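Local coordinates for protein putative glycosyl hydrolase (Bacteroides thetaiotaomicron VPI-5482, PDB 3K11) that is of unknown function but probably acts as a hydrolase of the glycoside hydrolase family 88 type, at residues D145-V150 with D175-K180; M206-V211 with L272-E277. All blocks are in the same frame, centred on the assembly; numbering follows the deposited sequence.

In the fold
Running from the N terminus, the chain first closes interaction 1, where the start of helix 148-160 meets the C-terminal part of helix 167-180; the 24 residues between are mostly helical, as in a helical hairpin. Only afterwards does it enter helix 202-217, from which interaction 2 reaches helix 265-281 across 60 intervening residues. The two closures follow one another, neither enclosing nor crossing. The centres of interactions 1 and 2 lie about 13 Å apart. Helix 202-217 joins them: Ala210 CB packs on Ile177 CD1 at 3.8 Å, and Val211 CG2 lies 4.0 Å from Ile178 CD1. Together they tie four helices of the family 88 fold side by side.

Interaction 1. Residues D145-V150 with D175-K180; sequences DDAGAV and DFIINK. With EDO (1,2-ethanediol), chain I.
Ile177 of helix 167-180 reaches the first turn of helix 148-160 with the end of its longer branch. Its CD1 comes to 3.8 Å from Gly148 CA, and the methyl rests directly on the glycine backbone. The CB of Ala147, the N-cap residue, covers the same branch and stands 4.0 Å from Ile177 CG1. With CG1 beside its own backbone N (chi1 -67°) and CD1 extended (chi2 165°), the isoleucine arm is directed at this turn. Phe176 contributes less: its ring meets Ala147 CB obliquely, CD2 4.5 Å away, and Pro141 packs on it as well. All four touching residues are buried, and the contact is wholly apolar. It joins successive helices of a helix-rich glycoside hydrolase family 88 fold, in the six-hairpin clan, whose members are built on an (α/α)6 barrel. The more open side begins with the exposed Asn179 and Lys180 and the partly exposed Asp175. There Asn179 ND2 donates to Asp175 OD1 at 2.7 Å, nearly along the C-O axis and close to the plane of the amide, while Lys180 makes a long salt bridge to the other carboxylate oxygen. In segment 145-150, Asp145 and Asp146 are also partly exposed. Asp145 turns away from the helix pair, and in one of its two modelled conformers its carboxylate lies against 1,2-ethanediol, probably from the crystallisation liquor; its grip on the diol is therefore doubtful. Arg191 also hydrogen-bonds the diol.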
loop_
_atom_site.group_PDB
_atom_site.type_symbol
_atom_site.label_atom_id
_atom_site.label_comp_id
_atom_site.label_asym_id
_atom_site.label_seq_id
_atom_site.Cartn_x
_atom_site.Cartn_y
_atom_site.Cartn_z
ATOM N N ASP A 145 -12.961 -7.067 30.258
ATOM C CA ASP A 145 -11.634 -7.742 30.310
ATOM C C ASP A 145 -11.451 -8.621 31.491
ATOM O O ASP A 145 -10.612 -9.516 31.459
ATOM C CB ASP A 145 -10.502 -6.742 30.507
ATOM C CG ASP A 145 -10.176 -5.989 29.288
ATOM O OD1 ASP A 145 -10.723 -6.307 28.218
ATOM O OD2 ASP A 145 -9.335 -5.084 29.416
ATOM N N ASP A 146 -12.182 -8.313 32.546
ATOM C CA ASP A 146 -12.090 -9.063 33.817
ATOM C C ASP A 146 -13.047 -10.232 33.848
ATOM O O ASP A 146 -13.022 -10.968 34.810
ATOM C CB ASP A 146 -12.469 -8.152 34.989
ATOM C CG ASP A 146 -11.473 -7.042 35.239
ATOM O OD1 ASP A 146 -10.291 -7.187 34.842
ATOM O OD2 ASP A 146 -11.862 -6.055 35.905
ATOM N N ALA A 147 -13.901 -10.416 32.828
ATOM C CA ALA A 147 -15.018 -11.344 32.936
ATOM C C ALA A 147 -15.366 -12.161 31.724
ATOM O O ALA A 147 -15.608 -13.364 31.821
ATOM C CB ALA A 147 -16.295 -10.561 33.392
ATOM N N GLY A 148 -15.451 -11.533 30.569
ATOM C CA GLY A 148 -16.119 -12.179 29.440
ATOM C C GLY A 148 -15.556 -13.467 28.865
ATOM O O GLY A 148 -16.250 -14.502 28.798
ATOM N N ALA A 149 -14.279 -13.415 28.489
ATOM C CA ALA A 149 -13.604 -14.554 27.862
ATOM C C ALA A 149 -13.584 -15.747 28.793
ATOM O O ALA A 149 -13.769 -16.869 28.349
ATOM C CB ALA A 149 -12.193 -14.175 27.456
ATOM N N VAL A 150 -13.335 -15.501 30.085
ATOM C CA VAL A 150 -13.318 -16.586 31.087
ATOM C C VAL A 150 -14.709 -17.156 31.333
ATOM O O VAL A 150 -14.894 -18.359 31.310
ATOM C CB VAL A 150 -12.667 -16.134 32.414
ATOM C CG1 VAL A 150 -12.791 -17.234 33.485
ATOM C CG2 VAL A 150 -11.182 -15.790 32.176
ATOM N N ASP A 175 -23.496 -11.280 35.755
ATOM C CA ASP A 175 -24.202 -10.162 36.362
ATOM C C ASP A 175 -23.433 -8.875 36.075
ATOM O O ASP A 175 -24.022 -7.838 35.716
ATOM C CB ASP A 175 -24.306 -10.348 37.854
ATOM C CG ASP A 175 -25.012 -9.162 38.560
ATOM O OD1 ASP A 175 -26.049 -8.696 38.102
ATOM O OD2 ASP A 175 -24.527 -8.725 39.596
ATOM N N PHE A 176 -22.110 -8.914 36.244
ATOM C CA PHE A 176 -21.306 -7.727 35.868
ATOM C C PHE A 176 -21.494 -7.323 34.396
ATOM O O PHE A 176 -21.730 -6.157 34.071
ATOM C CB PHE A 176 -19.807 -7.867 36.160
ATOM C CG PHE A 176 -19.040 -6.712 35.599
ATOM C CD1 PHE A 176 -18.962 -5.528 36.302
ATOM C CD2 PHE A 176 -18.494 -6.783 34.346
ATOM C CE1 PHE A 176 -18.330 -4.443 35.734
ATOM C CE2 PHE A 176 -17.893 -5.672 33.779
ATOM C CZ PHE A 176 -17.851 -4.520 34.471
ATOM N N ILE A 177 -21.307 -8.274 33.501
ATOM C CA ILE A 177 -21.380 -8.000 32.070
ATOM C C ILE A 177 -22.701 -7.365 31.701
ATOM O O ILE A 177 -22.743 -6.305 31.044
ATOM C CB ILE A 177 -21.151 -9.306 31.250
ATOM C CG1 ILE A 177 -19.704 -9.797 31.443
ATOM C CG2 ILE A 177 -21.460 -9.135 29.725
ATOM C CD1 ILE A 177 -19.488 -11.219 31.001
ATOM N N ILE A 178 -23.792 -8.011 32.114
ATOM C CA ILE A 178 -25.100 -7.652 31.579
ATOM C C ILE A 178 -25.768 -6.522 32.310
ATOM O O ILE A 178 -26.553 -5.776 31.699
ATOM C CB ILE A 178 -26.037 -8.910 31.462
ATOM C CG1 ILE A 178 -26.967 -8.747 30.257
ATOM C CG2 ILE A 178 -26.753 -9.190 32.815
ATOM C CD1 ILE A 178 -26.272 -8.865 28.905
ATOM N N ASN A 179 -25.450 -6.353 33.585
ATOM C CA ASN A 179 -26.063 -5.331 34.398
ATOM C C ASN A 179 -25.193 -4.161 34.872
ATOM O O ASN A 179 -25.724 -3.109 35.180
ATOM C CB ASN A 179 -26.632 -5.983 35.659
ATOM C CG ASN A 179 -27.730 -6.976 35.362
ATOM O OD1 ASN A 179 -28.600 -6.685 34.578
ATOM N ND2 ASN A 179 -27.729 -8.108 36.034
ATOM N N LYS A 180 -23.887 -4.345 34.981
ATOM C CA LYS A 180 -23.016 -3.328 35.518
ATOM C C LYS A 180 -22.092 -2.630 34.533
ATOM O O LYS A 180 -21.787 -1.450 34.696
ATOM C CB LYS A 180 -22.194 -3.954 36.609
ATOM C CG LYS A 180 -23.075 -4.467 37.755
ATOM C CD LYS A 180 -22.204 -4.935 38.895
ATOM C CE LYS A 180 -23.060 -5.469 40.072
ATOM N NZ LYS A 180 -22.192 -6.013 41.195
HETATM C C1 EDO I . -8.392 -5.536 26.215
HETATM O O1 EDO I . -9.732 -5.385 25.758
HETATM C C2 EDO I . -7.791 -4.150 26.345
HETATM O O2 EDO I . -8.186 -3.652 27.601
#

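Interaction 2. Residues M206-V211 with L272-E277; sequences MGIPAV and LLTACE
Pro209 and Glu277 form one of two apolar meetings between segments 206-211 and 272-277. The proline ring abuts the base of the glutamate: Pro209 CG is 3.9 Å from Glu277 CB and 4.0 Å from Glu277 CG, the two side chains crossing at about a right angle. Here the backbones come nearest, 5.8 Å between the CA atoms of Pro209 and Glu277. In the other meeting the methyl CG2 of Thr274 is set against the branched side of Ile208, 3.8 Å from Ile208 CB and 3.9 Å from Ile208 CD1. Thr274 CG2 lies anti to its own backbone N (chi1 -62°, measured to OG1), which presents the methyl to the isoleucine.

The polar ends of Thr274 and Glu277 find partners outside the two segments. Thr274 OG1 hydrogen-bonds to Trp270 O one turn back in its helix, and Glu277, bent at chi2 (-76°), gives OE2 to a salt bridge with Lys156. Helix 202-217 is kinked at Pro209 and Ala210, whose N atoms make no bond to the turn before.

Across this buried seam, the residues with polar ends pack through their carbon atoms, so close fit joins the two segments while the charge of the buried carboxylate is probably offset by Lys156 of helix 148-160.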
loop_
_atom_site.group_PDB
_atom_site.type_symbol
_atom_site.label_atom_id
_atom_site.label_comp_id
_atom_site.label_asym_id
_atom_site.label_seq_id
_atom_site.Cartn_x
_atom_site.Cartn_y
_atom_site.Cartn_z
HETATM N N MSE A 206 -14.718 -9.250 24.082
HETATM C CA MSE A 206 -14.812 -9.328 25.539
HETATM C C MSE A 206 -16.245 -9.547 26.007
HETATM O O MSE A 206 -16.477 -10.194 27.033
HETATM C CB MSE A 206 -14.212 -8.100 26.219
HETATM C CG MSE A 206 -12.825 -7.774 25.832
HETATM SE SE MSE A 206 -11.522 -9.247 26.103
HETATM C CE MSE A 206 -10.227 -8.799 24.608
ATOM N N GLY A 207 -17.209 -8.996 25.288
ATOM C CA GLY A 207 -18.629 -9.056 25.680
ATOM C C GLY A 207 -19.579 -9.987 24.945
ATOM O O GLY A 207 -20.414 -10.629 25.572
ATOM N N ILE A 208 -19.439 -10.122 23.629
ATOM C CA ILE A 208 -20.503 -10.793 22.840
ATOM C C ILE A 208 -20.542 -12.307 23.019
ATOM O O ILE A 208 -21.615 -12.832 23.272
ATOM C CB ILE A 208 -20.492 -10.353 21.367
ATOM C CG1 ILE A 208 -20.710 -8.835 21.328
ATOM C CG2 ILE A 208 -21.517 -11.133 20.524
ATOM C CD1 ILE A 208 -20.504 -8.213 19.895
ATOM N N PRO A 209 -19.377 -13.000 22.994
ATOM C CA PRO A 209 -19.428 -14.457 23.204
ATOM C C PRO A 209 -20.081 -14.893 24.510
ATOM O O PRO A 209 -20.809 -15.898 24.534
ATOM C CB PRO A 209 -17.955 -14.878 23.121
ATOM C CG PRO A 209 -17.353 -13.840 22.172
ATOM C CD PRO A 209 -18.001 -12.572 22.711
ATOM N N ALA A 210 -19.846 -14.153 25.594
ATOM C CA ALA A 210 -20.455 -14.473 26.880
ATOM C C ALA A 210 -21.982 -14.407 26.792
ATOM O O ALA A 210 -22.692 -15.252 27.347
ATOM C CB ALA A 210 -19.953 -13.500 27.949
ATOM N N VAL A 211 -22.470 -13.339 26.157
ATOM C CA VAL A 211 -23.910 -13.154 25.982
ATOM C C VAL A 211 -24.453 -14.281 25.108
ATOM O O VAL A 211 -25.456 -14.886 25.447
ATOM C CB VAL A 211 -24.258 -11.742 25.439
ATOM C CG1 VAL A 211 -25.792 -11.602 25.245
ATOM C CG2 VAL A 211 -23.718 -10.635 26.387
ATOM N N LEU A 272 -13.106 -10.844 14.239
ATOM C CA LEU A 272 -13.319 -12.042 13.391
ATOM C C LEU A 272 -13.734 -13.226 14.247
ATOM O O LEU A 272 -14.648 -13.993 13.895
ATOM C CB LEU A 272 -12.032 -12.345 12.594
ATOM C CG LEU A 272 -12.203 -13.216 11.316
ATOM C CD1 LEU A 272 -13.118 -12.549 10.240
ATOM C CD2 LEU A 272 -10.830 -13.580 10.743
ATOM N N LEU A 273 -13.075 -13.341 15.404
ATOM C CA LEU A 273 -13.358 -14.416 16.370
ATOM C C LEU A 273 -14.728 -14.249 16.981
ATOM O O LEU A 273 -15.429 -15.245 17.220
ATOM C CB LEU A 273 -12.229 -14.488 17.424
ATOM C CG LEU A 273 -12.238 -15.588 18.479
ATOM C CD1 LEU A 273 -12.520 -16.941 17.949
ATOM C CD2 LEU A 273 -10.906 -15.577 19.246
ATOM N N THR A 274 -15.126 -13.014 17.254
ATOM C CA THR A 274 -16.489 -12.753 17.750
ATOM C C THR A 274 -17.547 -13.250 16.783
ATOM O O THR A 274 -18.523 -13.907 17.169
ATOM C CB THR A 274 -16.708 -11.248 17.961
ATOM O OG1 THR A 274 -15.782 -10.804 18.949
ATOM C CG2 THR A 274 -18.115 -10.962 18.472
ATOM N N ALA A 275 -17.369 -12.947 15.501
ATOM C CA ALA A 275 -18.296 -13.453 14.481
ATOM C C ALA A 275 -18.357 -14.977 14.508
ATOM O O ALA A 275 -19.433 -15.553 14.430
ATOM C CB ALA A 275 -17.884 -12.928 13.114
ATOM N N CYS A 276 -17.205 -15.661 14.618
ATOM C CA CYS A 276 -17.198 -17.123 14.742
ATOM C C CYS A 276 -17.913 -17.600 15.992
ATOM O O CYS A 276 -18.708 -18.516 15.905
ATOM C CB CYS A 276 -15.758 -17.667 14.749
ATOM S SG CYS A 276 -14.887 -17.472 13.167
ATOM N N GLU A 277 -17.642 -16.987 17.148
ATOM C CA GLU A 277 -18.310 -17.401 18.369
ATOM C C GLU A 277 -19.828 -17.231 18.309
ATOM O O GLU A 277 -20.595 -18.079 18.808
ATOM C CB GLU A 277 -17.753 -16.635 19.543
ATOM C CG GLU A 277 -16.289 -16.961 19.904
ATOM C CD GLU A 277 -16.129 -18.267 20.612
ATOM O OE1 GLU A 277 -15.952 -19.282 19.925
ATOM O OE2 GLU A 277 -16.069 -18.259 21.858
#